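F5/8 type C domain protein (Bacteroides ovatus, PDB 4ZRX) probably hydrolyses alpha-L-fucosyl linkages of glycans with a TIM-barrel-like catalytic domain, and may bind sugars through a C-terminal F5/8 type C module. Local coordinates at residues A[152-155]-A[159-162]; A[518-523]-A[550-555]; A[313-318]-A[350-355]; A[8-13]-A[220-225]. One frame throughout, in Å; residues are numbered along the deposited sequence. Where two conformers were deposited one is given.

Contact 1: A[152-155]-A[159-162]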
loop_
_atom_site.group_PDB
_atom_site.type_symbol
_atom_site.label_atom_id
_atom_site.label_comp_id
_atom_site.label_asym_id
_atom_site.label_seq_id
_atom_site.Cartn_x
_atom_site.Cartn_y
_atom_site.Cartn_z
ATOM N N ALA A 152 7.651 -13.502 -25.802
ATOM C CA ALA A 152 8.815 -13.396 -26.652
ATOM C C ALA A 152 9.538 -14.743 -26.831
ATOM O O ALA A 152 9.994 -15.362 -25.868
ATOM C CB ALA A 152 9.780 -12.350 -26.136
ATOM N N GLU A 153 9.695 -15.151 -28.096
ATOM C CA GLU A 153 10.322 -16.420 -28.377
ATOM C C GLU A 153 11.747 -16.439 -27.856
ATOM O O GLU A 153 12.229 -17.485 -27.456
ATOM C CB GLU A 153 10.326 -16.644 -29.886
ATOM C CG GLU A 153 10.938 -17.941 -30.364
ATOM C CD GLU A 153 10.883 -18.073 -31.891
ATOM O OE1 GLU A 153 10.449 -17.087 -32.571
ATOM O OE2 GLU A 153 11.274 -19.152 -32.415
ATOM N N CYS A 154 12.420 -15.280 -27.869
ATOM C CA CYS A 154 13.834 -15.243 -27.518
ATOM C C CYS A 154 14.061 -15.173 -26.013
ATOM O O CYS A 154 15.210 -15.203 -25.591
ATOM C CB CYS A 154 14.566 -14.106 -28.241
ATOM S SG CYS A 154 14.061 -12.434 -27.671
ATOM N N TYR A 155 12.979 -15.072 -25.200
ATOM C CA TYR A 155 13.137 -15.087 -23.735
ATOM C C TYR A 155 13.809 -16.375 -23.284
ATOM O O TYR A 155 13.346 -17.460 -23.607
ATOM C CB TYR A 155 11.805 -14.946 -22.978
ATOM C CG TYR A 155 12.006 -14.790 -21.486
ATOM C CD1 TYR A 155 12.394 -13.554 -20.942
ATOM C CD2 TYR A 155 11.834 -15.857 -20.615
ATOM C CE1 TYR A 155 12.565 -13.396 -19.580
ATOM C CE2 TYR A 155 12.029 -15.718 -19.287
ATOM C CZ TYR A 155 12.411 -14.482 -18.744
ATOM O OH TYR A 155 12.622 -14.362 -17.389
ATOM N N PRO A 159 21.394 -13.597 -24.435
ATOM C CA PRO A 159 21.862 -12.380 -25.127
ATOM C C PRO A 159 20.874 -11.823 -26.109
ATOM O O PRO A 159 20.817 -10.612 -26.306
ATOM C CB PRO A 159 23.148 -12.849 -25.882
ATOM C CG PRO A 159 23.573 -14.073 -25.157
ATOM C CD PRO A 159 22.296 -14.742 -24.702
ATOM N N ARG A 160 20.101 -12.691 -26.725
ATOM C CA ARG A 160 19.133 -12.271 -27.715
ATOM C C ARG A 160 17.996 -11.513 -27.000
ATOM O O ARG A 160 17.547 -10.446 -27.434
ATOM C CB ARG A 160 18.570 -13.490 -28.402
ATOM C CG ARG A 160 17.834 -13.151 -29.652
ATOM C CD ARG A 160 17.753 -14.338 -30.598
ATOM N NE ARG A 160 17.005 -13.960 -31.803
ATOM C CZ ARG A 160 16.662 -14.799 -32.779
ATOM N NH1 ARG A 160 16.968 -16.089 -32.716
ATOM N NH2 ARG A 160 15.999 -14.340 -33.835
ATOM N N TYR A 161 17.558 -12.073 -25.895
ATOM C CA TYR A 161 16.515 -11.356 -25.112
ATOM C C TYR A 161 17.029 -10.065 -24.499
ATOM O O TYR A 161 16.302 -9.091 -24.435
ATOM C CB TYR A 161 15.864 -12.210 -24.041
ATOM C CG TYR A 161 14.721 -11.444 -23.357
ATOM C CD1 TYR A 161 13.485 -11.328 -23.948
ATOM C CD2 TYR A 161 14.918 -10.839 -22.137
ATOM C CE1 TYR A 161 12.456 -10.631 -23.337
ATOM C CE2 TYR A 161 13.894 -10.131 -21.513
ATOM C CZ TYR A 161 12.677 -10.043 -22.099
ATOM O OH TYR A 161 11.670 -9.331 -21.474
ATOM N N ASN A 162 18.275 -10.051 -24.055
ATOM C CA ASN A 162 18.839 -8.827 -23.528
ATOM C C ASN A 162 18.846 -7.743 -24.570
ATOM O O ASN A 162 18.457 -6.621 -24.294
ATOM C CB ASN A 162 20.215 -9.077 -22.932
ATOM C CG ASN A 162 20.140 -9.779 -21.575
ATOM O OD1 ASN A 162 19.230 -9.520 -20.779
ATOM N ND2 ASN A 162 21.119 -10.591 -21.276
#
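An edge-to-face pair of tyrosines, Y155 and Y161, joins a type I beta turn in a loop following a barrel strand to the first turn of the helix that comes next in the chain. The turn runs from A152 to Y155 and is closed by the bond from Y155 N to A152 O, 3.1 Å long. Y155 presents the CD1 edge of its ring to the middle of one Y161 face: CD1 stands 3.6 Å above that plane, and the two planes are turned by 83°. Each ring is swung to the far side of its CB from the backbone N (chi1 -173° in Y155, -175° in Y161), which turns the two rings toward each other. The rim of the Y161 ring is used as well. C154 SG lies beside it, 3.9 Å from Y161 CD1, in a sulfur-aromatic contact at the edge, and A152 CB reaches the same rim at 4.2 Å from Y161 CE1. C154 also packs its CB against the aliphatic part of R160, 3.7 Å from R160 CG, on the more exposed flank. The C154 carbonyl oxygen lies 3.4 Å from Y161 CB. The phenol oxygens find their partners beyond the turn: Y155 OH is hydrogen-bonded to Y199 and N188, while Y161 OH is hydrogen-bonded to K97, which belongs to the barrel strand 91-97. F164, one turn further along helix 158-174, touches A152, C154 and the Y161 ring, so the turn following strand 140-145 is packed against the start of that helix.

Contact 2: A[518-523]-A[550-555]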
loop_
_atom_site.group_PDB
_atom_site.type_symbol
_atom_site.label_atom_id
_atom_site.label_comp_id
_atom_site.label_asym_id
_atom_site.label_seq_id
_atom_site.Cartn_x
_atom_site.Cartn_y
_atom_site.Cartn_z
ATOM N N TYR A 518 -29.408 -24.356 19.245
ATOM C CA TYR A 518 -29.921 -23.049 19.538
ATOM C C TYR A 518 -31.430 -23.018 19.616
ATOM O O TYR A 518 -32.096 -23.933 19.133
ATOM C CB TYR A 518 -29.466 -22.049 18.462
ATOM C CG TYR A 518 -30.134 -22.284 17.158
ATOM C CD1 TYR A 518 -31.375 -21.693 16.861
ATOM C CD2 TYR A 518 -29.566 -23.109 16.214
ATOM C CE1 TYR A 518 -32.050 -21.968 15.651
ATOM C CE2 TYR A 518 -30.221 -23.374 15.013
ATOM C CZ TYR A 518 -31.451 -22.795 14.735
ATOM O OH TYR A 518 -32.074 -23.061 13.533
ATOM N N GLN A 519 -31.934 -21.962 20.255
ATOM C CA GLN A 519 -33.343 -21.587 20.193
ATOM C C GLN A 519 -33.366 -20.093 19.934
ATOM O O GLN A 519 -32.586 -19.311 20.554
ATOM C CB GLN A 519 -34.029 -21.904 21.512
ATOM C CG GLN A 519 -34.176 -23.390 21.769
ATOM C CD GLN A 519 -34.867 -23.714 23.084
ATOM O OE1 GLN A 519 -36.100 -23.836 23.155
ATOM N NE2 GLN A 519 -34.079 -23.892 24.128
ATOM N N PHE A 520 -34.171 -19.698 18.974
ATOM C CA PHE A 520 -34.261 -18.315 18.579
ATOM C C PHE A 520 -35.629 -17.816 19.018
ATOM O O PHE A 520 -36.637 -18.550 18.895
ATOM C CB PHE A 520 -34.125 -18.210 17.089
ATOM C CG PHE A 520 -34.071 -16.809 16.595
ATOM C CD1 PHE A 520 -32.875 -16.072 16.675
ATOM C CD2 PHE A 520 -35.177 -16.225 16.015
ATOM C CE1 PHE A 520 -32.829 -14.770 16.209
ATOM C CE2 PHE A 520 -35.152 -14.917 15.550
ATOM C CZ PHE A 520 -33.948 -14.188 15.598
ATOM N N PHE A 521 -35.652 -16.609 19.581
ATOM C CA PHE A 521 -36.864 -16.037 20.164
ATOM C C PHE A 521 -37.084 -14.629 19.650
ATOM O O PHE A 521 -36.120 -13.901 19.340
ATOM C CB PHE A 521 -36.770 -15.965 21.688
ATOM C CG PHE A 521 -36.532 -17.267 22.384
ATOM C CD1 PHE A 521 -35.251 -17.765 22.555
ATOM C CD2 PHE A 521 -37.593 -17.982 22.945
ATOM C CE1 PHE A 521 -35.019 -18.955 23.239
ATOM C CE2 PHE A 521 -37.374 -19.184 23.638
ATOM C CZ PHE A 521 -36.089 -19.662 23.799
ATOM N N VAL A 522 -38.354 -14.208 19.630
ATOM C CA VAL A 522 -38.683 -12.844 19.245
ATOM C C VAL A 522 -39.617 -12.201 20.289
ATOM O O VAL A 522 -40.303 -12.905 20.996
ATOM C CB VAL A 522 -39.294 -12.774 17.839
ATOM C CG1 VAL A 522 -38.264 -13.172 16.816
ATOM C CG2 VAL A 522 -40.559 -13.673 17.695
ATOM N N SER A 523 -39.586 -10.875 20.369
ATOM C CA SER A 523 -40.469 -10.129 21.272
ATOM C C SER A 523 -40.737 -8.753 20.709
ATOM O O SER A 523 -39.892 -8.156 19.997
ATOM C CB SER A 523 -39.792 -9.984 22.616
ATOM O OG SER A 523 -40.622 -9.295 23.525
ATOM N N VAL A 550 -31.212 -19.205 8.591
ATOM C CA VAL A 550 -32.352 -20.050 9.041
ATOM C C VAL A 550 -33.585 -19.410 8.489
ATOM O O VAL A 550 -33.958 -18.327 8.940
ATOM C CB VAL A 550 -32.410 -20.090 10.577
ATOM C CG1 VAL A 550 -33.644 -20.837 11.066
ATOM C CG2 VAL A 550 -31.093 -20.742 11.065
ATOM N N ALA A 551 -34.183 -20.067 7.490
ATOM C CA ALA A 551 -35.332 -19.559 6.792
ATOM C C ALA A 551 -36.519 -19.911 7.702
ATOM O O ALA A 551 -36.655 -21.060 8.133
ATOM C CB ALA A 551 -35.477 -20.215 5.421
ATOM N N PHE A 552 -37.340 -18.926 8.002
ATOM C CA PHE A 552 -38.546 -19.173 8.830
ATOM C C PHE A 552 -39.673 -19.741 7.969
ATOM O O PHE A 552 -39.835 -19.346 6.810
ATOM C CB PHE A 552 -38.971 -17.870 9.523
ATOM C CG PHE A 552 -37.904 -17.283 10.444
ATOM C CD1 PHE A 552 -36.999 -18.091 11.132
ATOM C CD2 PHE A 552 -37.838 -15.911 10.641
ATOM C CE1 PHE A 552 -36.066 -17.545 11.988
ATOM C CE2 PHE A 552 -36.896 -15.371 11.485
ATOM C CZ PHE A 552 -36.011 -16.203 12.167
ATOM N N SER A 553 -40.451 -20.656 8.550
ATOM C CA SER A 553 -41.706 -21.145 7.929
ATOM C C SER A 553 -42.765 -20.063 7.729
ATOM O O SER A 553 -43.544 -20.121 6.779
ATOM C CB SER A 553 -42.316 -22.235 8.792
ATOM O OG SER A 553 -41.402 -23.313 8.883
ATOM N N GLN A 554 -42.785 -19.089 8.634
ATOM C CA GLN A 554 -43.763 -18.008 8.626
ATOM C C GLN A 554 -43.027 -16.696 8.751
ATOM O O GLN A 554 -41.933 -16.641 9.330
ATOM C CB GLN A 554 -44.741 -18.142 9.826
ATOM C CG GLN A 554 -45.443 -19.486 9.914
ATOM C CD GLN A 554 -46.371 -19.704 8.737
ATOM O OE1 GLN A 554 -46.917 -18.748 8.173
ATOM N NE2 GLN A 554 -46.567 -20.944 8.368
ATOM N N LYS A 555 -43.657 -15.644 8.246
ATOM C CA LYS A 555 -43.189 -14.284 8.466
ATOM C C LYS A 555 -43.250 -14.010 9.970
ATOM O O LYS A 555 -44.225 -14.346 10.622
ATOM C CB LYS A 555 -44.044 -13.318 7.664
ATOM C CG LYS A 555 -43.999 -13.614 6.130
ATOM C CD LYS A 555 -44.755 -12.579 5.299
ATOM C CE LYS A 555 -46.183 -12.438 5.759
ATOM N NZ LYS A 555 -46.960 -11.671 4.757
#
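Y518 sets its phenol oxygen against the branched end of V550, OH lying 3.5 Å from V550 CG2 and 3.7 Å from V550 CG1. The two side chains come from opposite directions, and both methyls of the valine meet the oxygen end of the phenol. Two residues further along each strand, F520 meets F552. F552 CZ comes within 3.7 Å of F520 CE2, in an oblique pairing with the planes inclined by 33° and the centroids 5.8 Å apart. F520 projects its ring from its strand with CG anti to the backbone N (chi1 -174°), and the F552 side chain crosses it at about a right angle. The strands 517-523 and 548-552 belong to different antiparallel sheets, whose facing sides enclose the apolar interior of the beta-sandwich of this F5/8 type C domain. F501 of strand 495-503 stacks on F520 and also touches V550 and F552, and V532 packs against both phenylalanines. With the nearest CA atoms 9.9 Å apart, the two segments meet through side chains alone. No polar bond joins them, so the link between the sheets rests here on apolar packing, with the Y518 oxygen set against methyl groups.

Contact 3: A[313-318]-A[350-355]. With EDO (1,2-ethanediol), chain G.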
loop_
_atom_site.group_PDB
_atom_site.type_symbol
_atom_site.label_atom_id
_atom_site.label_comp_id
_atom_site.label_asym_id
_atom_site.label_seq_id
_atom_site.Cartn_x
_atom_site.Cartn_y
_atom_site.Cartn_z
ATOM N N ASP A 313 -4.971 4.777 6.242
ATOM C CA ASP A 313 -4.044 3.956 7.025
ATOM C C ASP A 313 -2.842 3.584 6.200
ATOM O O ASP A 313 -1.696 3.615 6.702
ATOM C CB ASP A 313 -4.684 2.731 7.643
ATOM C CG ASP A 313 -5.717 3.076 8.750
ATOM O OD1 ASP A 313 -5.668 4.155 9.409
ATOM O OD2 ASP A 313 -6.595 2.212 8.936
ATOM N N ILE A 314 -3.078 3.198 4.951
ATOM C CA ILE A 314 -1.930 2.955 4.050
ATOM C C ILE A 314 -1.036 4.169 3.949
ATOM O O ILE A 314 0.186 4.027 4.031
ATOM C CB ILE A 314 -2.413 2.457 2.646
ATOM C CG1 ILE A 314 -2.919 1.012 2.774
ATOM C CG2 ILE A 314 -1.300 2.503 1.613
ATOM C CD1 ILE A 314 -3.748 0.539 1.623
ATOM N N TYR A 315 -1.571 5.350 3.718
ATOM C CA TYR A 315 -0.798 6.572 3.634
ATOM C C TYR A 315 0.079 6.776 4.860
ATOM O O TYR A 315 1.295 6.984 4.769
ATOM C CB TYR A 315 -1.769 7.738 3.365
ATOM C CG TYR A 315 -1.080 9.042 3.179
ATOM C CD1 TYR A 315 -0.505 9.412 1.953
ATOM C CD2 TYR A 315 -0.937 9.897 4.250
ATOM C CE1 TYR A 315 0.163 10.615 1.784
ATOM C CE2 TYR A 315 -0.312 11.145 4.069
ATOM C CZ TYR A 315 0.261 11.467 2.848
ATOM O OH TYR A 315 0.904 12.681 2.666
ATOM N N PHE A 316 -0.521 6.648 6.020
ATOM C CA PHE A 316 0.244 6.791 7.267
ATOM C C PHE A 316 1.292 5.727 7.487
ATOM O O PHE A 316 2.265 5.999 8.146
ATOM C CB PHE A 316 -0.702 6.961 8.466
ATOM C CG PHE A 316 -1.405 8.305 8.468
ATOM C CD1 PHE A 316 -0.685 9.453 8.736
ATOM C CD2 PHE A 316 -2.755 8.408 8.261
ATOM C CE1 PHE A 316 -1.277 10.678 8.708
ATOM C CE2 PHE A 316 -3.366 9.623 8.243
ATOM C CZ PHE A 316 -2.653 10.758 8.484
ATOM N N GLN A 317 1.105 4.541 6.916
ATOM C CA GLN A 317 2.051 3.480 7.016
ATOM C C GLN A 317 2.993 3.357 5.808
ATOM O O GLN A 317 3.681 2.348 5.660
ATOM C CB GLN A 317 1.318 2.154 7.205
ATOM C CG GLN A 317 0.497 2.054 8.536
ATOM C CD GLN A 317 -0.427 0.815 8.434
ATOM O OE1 GLN A 317 -1.402 0.814 7.693
ATOM N NE2 GLN A 317 -0.028 -0.212 8.981
ATOM N N SER A 318 2.972 4.361 4.956
ATOM C CA SER A 318 3.855 4.450 3.820
ATOM C C SER A 318 4.562 5.785 3.835
ATOM O O SER A 318 5.709 5.858 4.283
ATOM C CB SER A 318 3.134 4.177 2.502
ATOM O OG SER A 318 1.981 4.977 2.328
ATOM N N ASP A 350 -9.367 14.776 -0.615
ATOM C CA ASP A 350 -10.011 15.764 0.243
ATOM C C ASP A 350 -9.614 15.526 1.703
ATOM O O ASP A 350 -9.353 16.474 2.453
ATOM C CB ASP A 350 -11.533 15.688 0.123
ATOM C CG ASP A 350 -12.064 16.226 -1.185
ATOM O OD1 ASP A 350 -11.355 16.870 -1.968
ATOM O OD2 ASP A 350 -13.258 15.967 -1.432
ATOM N N TYR A 351 -9.521 14.260 2.116
ATOM C CA TYR A 351 -9.106 13.942 3.486
ATOM C C TYR A 351 -7.671 14.410 3.791
ATOM O O TYR A 351 -7.424 15.018 4.831
ATOM C CB TYR A 351 -9.262 12.467 3.752
ATOM C CG TYR A 351 -8.905 12.110 5.152
ATOM C CD1 TYR A 351 -9.750 12.418 6.177
ATOM C CD2 TYR A 351 -7.678 11.524 5.459
ATOM C CE1 TYR A 351 -9.392 12.145 7.499
ATOM C CE2 TYR A 351 -7.326 11.237 6.753
ATOM C CZ TYR A 351 -8.176 11.561 7.774
ATOM O OH TYR A 351 -7.842 11.291 9.126
ATOM N N ARG A 352 -6.756 14.119 2.903
ATOM C CA ARG A 352 -5.365 14.595 3.070
ATOM C C ARG A 352 -5.322 16.120 3.077
ATOM O O ARG A 352 -4.606 16.694 3.882
ATOM C CB ARG A 352 -4.490 14.054 2.010
ATOM C CG ARG A 352 -4.384 12.516 2.039
ATOM C CD ARG A 352 -3.182 12.024 1.303
ATOM N NE ARG A 352 -3.069 12.682 -0.004
ATOM C CZ ARG A 352 -3.757 12.401 -1.082
ATOM N NH1 ARG A 352 -4.497 11.308 -1.143
ATOM N NH2 ARG A 352 -3.605 13.176 -2.149
ATOM N N GLN A 353 -6.039 16.756 2.162
ATOM C CA GLN A 353 -6.012 18.213 2.111
ATOM C C GLN A 353 -6.494 18.814 3.441
ATOM O O GLN A 353 -5.885 19.740 3.962
ATOM C CB GLN A 353 -6.829 18.790 0.930
ATOM C CG GLN A 353 -6.659 20.381 0.744
ATOM C CD GLN A 353 -7.472 21.318 1.694
ATOM O OE1 GLN A 353 -7.050 22.470 1.986
ATOM N NE2 GLN A 353 -8.618 20.862 2.174
ATOM N N GLN A 354 -7.612 18.313 3.957
ATOM C CA GLN A 354 -8.196 18.797 5.205
ATOM C C GLN A 354 -7.239 18.545 6.368
ATOM O O GLN A 354 -7.054 19.401 7.240
ATOM C CB GLN A 354 -9.540 18.087 5.473
ATOM C CG GLN A 354 -10.646 18.474 4.499
ATOM C CD GLN A 354 -11.762 17.403 4.277
ATOM O OE1 GLN A 354 -11.847 16.372 4.972
ATOM N NE2 GLN A 354 -12.588 17.637 3.260
ATOM N N THR A 355 -6.634 17.362 6.372
ATOM C CA THR A 355 -5.770 16.958 7.430
ATOM C C THR A 355 -4.503 17.851 7.502
ATOM O O THR A 355 -4.114 18.307 8.596
ATOM C CB THR A 355 -5.318 15.484 7.238
ATOM O OG1 THR A 355 -6.430 14.631 7.406
ATOM C CG2 THR A 355 -4.269 15.083 8.266
HETATM C C1 EDO G . -1.286 16.500 1.268
HETATM O O1 EDO G . -2.629 16.663 0.795
HETATM C C2 EDO G . -0.952 15.010 1.225
HETATM O O2 EDO G . -0.950 14.480 -0.105
#
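R352 lays its CD methylene over the face of the Y315 ring, 3.7 Å from the centroid and 13° off the ring normal, a CH-pi contact over the middle of the face. The side chains cross at about a right angle. Y315 reaches out from its helix with CG anti to the backbone N (chi1 -177°), while the arginine chain bends at chi3 and carries its guanidinium away from the ring centre. Ring and guanidinium planes are 35° apart; CD, not the guanidinium, lies over the ring centre. That bend leaves NE directed at a bound ethanediol, probably from the crystallisation liquor: R352 NE donates to its O2 over 2.8 Å, nearly straight. The same molecule puts C2 3.3 Å from Y315 OH, and so touches both side chains of the contact. Farther along the guanidinium, R352 NH2 is hydrogen-bonded to A87 O, and F348, one turn earlier on helix 339-356, makes a cation-pi contact with the arginine. M428 of strand 427-431 also touches Y315, placing the pair where two helices of the alpha-L-fucosidase family domain meet the neighbouring four-stranded sheet. The contact thus divides the arginine by chemistry: its CD methylene packs on the face of a buried tyrosine, while NE and NH2 are hydrogen-bonded to oxygens, one of the ethanediol and one of the A87 backbone.

Contact 4: A[8-13]-A[220-225]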
loop_
_atom_site.group_PDB
_atom_site.type_symbol
_atom_site.label_atom_id
_atom_site.label_comp_id
_atom_site.label_asym_id
_atom_site.label_seq_id
_atom_site.Cartn_x
_atom_site.Cartn_y
_atom_site.Cartn_z
ATOM N N TYR A 8 29.113 9.910 1.445
ATOM C CA TYR A 8 29.217 8.879 0.426
ATOM C C TYR A 8 27.929 8.837 -0.345
ATOM O O TYR A 8 26.861 8.554 0.245
ATOM C CB TYR A 8 29.411 7.521 1.093
ATOM C CG TYR A 8 30.530 7.554 2.064
ATOM C CD1 TYR A 8 31.858 7.670 1.599
ATOM C CD2 TYR A 8 30.317 7.505 3.433
ATOM C CE1 TYR A 8 32.915 7.693 2.488
ATOM C CE2 TYR A 8 31.408 7.554 4.323
ATOM C CZ TYR A 8 32.683 7.635 3.840
ATOM O OH TYR A 8 33.723 7.715 4.755
ATOM N N VAL A 9 27.961 9.122 -1.635
ATOM C CA VAL A 9 26.736 9.121 -2.436
ATOM C C VAL A 9 26.390 7.684 -2.832
ATOM O O VAL A 9 27.148 7.045 -3.535
ATOM C CB VAL A 9 26.835 10.053 -3.679
ATOM C CG1 VAL A 9 25.590 10.037 -4.466
ATOM C CG2 VAL A 9 27.142 11.486 -3.267
ATOM N N LYS A 10 25.215 7.200 -2.357
ATOM C CA LYS A 10 24.544 5.948 -2.801
ATOM C C LYS A 10 25.127 4.644 -2.334
ATOM O O LYS A 10 24.379 3.682 -2.092
ATOM C CB LYS A 10 24.317 5.937 -4.328
ATOM C CG LYS A 10 23.353 4.887 -4.814
ATOM C CD LYS A 10 23.111 5.069 -6.323
ATOM C CE LYS A 10 22.464 3.849 -6.975
ATOM N NZ LYS A 10 22.167 4.138 -8.419
ATOM N N HIS A 11 26.453 4.589 -2.195
ATOM C CA HIS A 11 27.142 3.379 -1.745
ATOM C C HIS A 11 28.360 3.723 -0.939
ATOM O O HIS A 11 29.023 4.727 -1.229
ATOM C CB HIS A 11 27.483 2.550 -2.993
ATOM C CG HIS A 11 28.281 1.327 -2.729
ATOM N ND1 HIS A 11 29.536 1.153 -3.274
ATOM C CD2 HIS A 11 28.019 0.205 -2.020
ATOM C CE1 HIS A 11 30.008 -0.025 -2.904
ATOM N NE2 HIS A 11 29.110 -0.623 -2.149
ATOM N N VAL A 12 28.614 2.935 0.093
ATOM C CA VAL A 12 29.869 2.999 0.799
ATOM C C VAL A 12 30.340 1.590 1.113
ATOM O O VAL A 12 29.561 0.749 1.482
ATOM C CB VAL A 12 29.747 3.856 2.104
ATOM C CG1 VAL A 12 28.710 3.283 3.121
ATOM C CG2 VAL A 12 31.087 3.992 2.778
ATOM N N GLU A 13 31.649 1.358 0.945
ATOM C CA GLU A 13 32.302 0.098 1.284
ATOM C C GLU A 13 33.039 0.288 2.610
ATOM O O GLU A 13 33.802 1.241 2.742
ATOM C CB GLU A 13 33.325 -0.258 0.186
ATOM C CG GLU A 13 32.693 -0.589 -1.154
ATOM C CD GLU A 13 33.162 0.304 -2.322
ATOM O OE1 GLU A 13 33.348 1.542 -2.151
ATOM O OE2 GLU A 13 33.284 -0.236 -3.434
HETATM N N MSE A 220 14.175 -4.252 -9.475
HETATM C CA MSE A 220 15.419 -4.874 -9.979
HETATM C C MSE A 220 16.208 -3.689 -10.504
HETATM O O MSE A 220 16.246 -3.373 -11.701
HETATM C CB MSE A 220 15.160 -5.933 -11.058
HETATM C CG MSE A 220 14.397 -7.117 -10.608
HETATM SE SE MSE A 220 15.169 -8.033 -9.073
HETATM C CE MSE A 220 16.787 -8.562 -9.894
ATOM N N GLY A 221 16.756 -2.974 -9.541
ATOM C CA GLY A 221 17.443 -1.700 -9.749
ATOM C C GLY A 221 18.187 -1.384 -8.455
ATOM O O GLY A 221 17.907 -1.973 -7.425
ATOM N N ASP A 222 19.141 -0.460 -8.476
ATOM C CA ASP A 222 19.776 -0.046 -7.224
ATOM C C ASP A 222 19.377 1.345 -6.784
ATOM O O ASP A 222 19.922 1.845 -5.772
ATOM C CB ASP A 222 21.324 -0.139 -7.309
ATOM C CG ASP A 222 21.924 0.719 -8.367
ATOM O OD1 ASP A 222 21.275 1.592 -8.986
ATOM O OD2 ASP A 222 23.194 0.503 -8.535
ATOM N N ASP A 223 18.374 1.963 -7.444
ATOM C CA ASP A 223 17.891 3.279 -6.998
ATOM C C ASP A 223 16.743 3.195 -5.990
ATOM O O ASP A 223 16.686 4.048 -5.096
ATOM C CB ASP A 223 17.471 4.187 -8.156
ATOM C CG ASP A 223 18.625 4.674 -8.988
ATOM O OD1 ASP A 223 19.608 5.142 -8.353
ATOM O OD2 ASP A 223 18.484 4.643 -10.233
ATOM N N VAL A 224 15.827 2.257 -6.203
ATOM C CA VAL A 224 14.581 2.176 -5.418
ATOM C C VAL A 224 14.309 0.714 -5.080
ATOM O O VAL A 224 14.364 -0.149 -5.952
ATOM C CB VAL A 224 13.427 2.763 -6.208
ATOM C CG1 VAL A 224 12.040 2.516 -5.580
ATOM C CG2 VAL A 224 13.564 4.274 -6.446
ATOM N N ARG A 225 14.012 0.473 -3.801
ATOM C CA ARG A 225 13.864 -0.855 -3.231
ATOM C C ARG A 225 12.374 -1.142 -3.026
ATOM O O ARG A 225 11.652 -0.343 -2.423
ATOM C CB ARG A 225 14.615 -0.912 -1.887
ATOM C CG ARG A 225 14.298 -2.057 -0.972
ATOM C CD ARG A 225 15.195 -2.089 0.215
ATOM N NE ARG A 225 15.114 -0.888 1.016
ATOM C CZ ARG A 225 14.342 -0.680 2.075
ATOM N NH1 ARG A 225 13.473 -1.589 2.509
ATOM N NH2 ARG A 225 14.425 0.477 2.689
HETATM O O HOH W 1 24.941 3.021 -9.003
#
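Two salt bridges tie K10 to a pair of successive aspartates. K10 NZ donates to D222 OD1 over 2.8 Å and to D223 OD1 over 2.7 Å, so a single ammonium group is gripped by one oxygen from each carboxylate. It comes to both oxygens from above the carboxylate plane, 56° out of it at D222 and 48° at D223. K10 CE also lies 3.2 Å from D222 OD1, beside the salt bridge. The lysine chain is extended beyond CG and crosses either aspartate at about a right angle. D222 holds its carboxylate in the position between its own N and carbonyl carbon (chi1 60°), whereas D223 places its CG beside the backbone N; the differing torsions let neighbouring residues converge on one nitrogen.

A water adds a further link, accepting from K10 NZ at 3.0 Å and donating to D222 OD2 at 3.1 Å. This closes a ring through the ammonium group and both oxygens of D222. The loop 220-225 joins strands 216-219 and 225-226 of the barrel-like sheet. Of the N-terminal strands, 11-13 pairs antiparallel with strand 279-290 of that sheet, whereas 8-9 pairs in parallel with strand 30-31 in a separate small sheet. K10 sits between the two short N-terminal strands and reaches across to the loop.

Hydrogen bonds from elsewhere hold the remaining carboxylate oxygens: D222 OD2 is bonded to Y249 OH, and D223 OD2 accepts a hydrogen bond from M217 N. Y205 of helix 201-211 packs against both aspartates.

Contacts 1, 3 and 4 belong to the probable catalytic part of the chain, whereas contact 2 lies in the F5/8 type C module, its centre 45 Å or more from theirs. Contacts 1 and 4 are mostly buried and contacts 2 and 3 partly so. None of the four shares a helix or strand with another, though contact 1 is nested within the chain loop closed by contact 4. Chemistry follows position: aromatic rings join a turn to its adjoining helix in contact 1 and two sheets in contact 2, an arginine methylene meets a tyrosine between helices in contact 3, and charge pairing links the N-terminal segment to a loop some 200 residues later in contact 4.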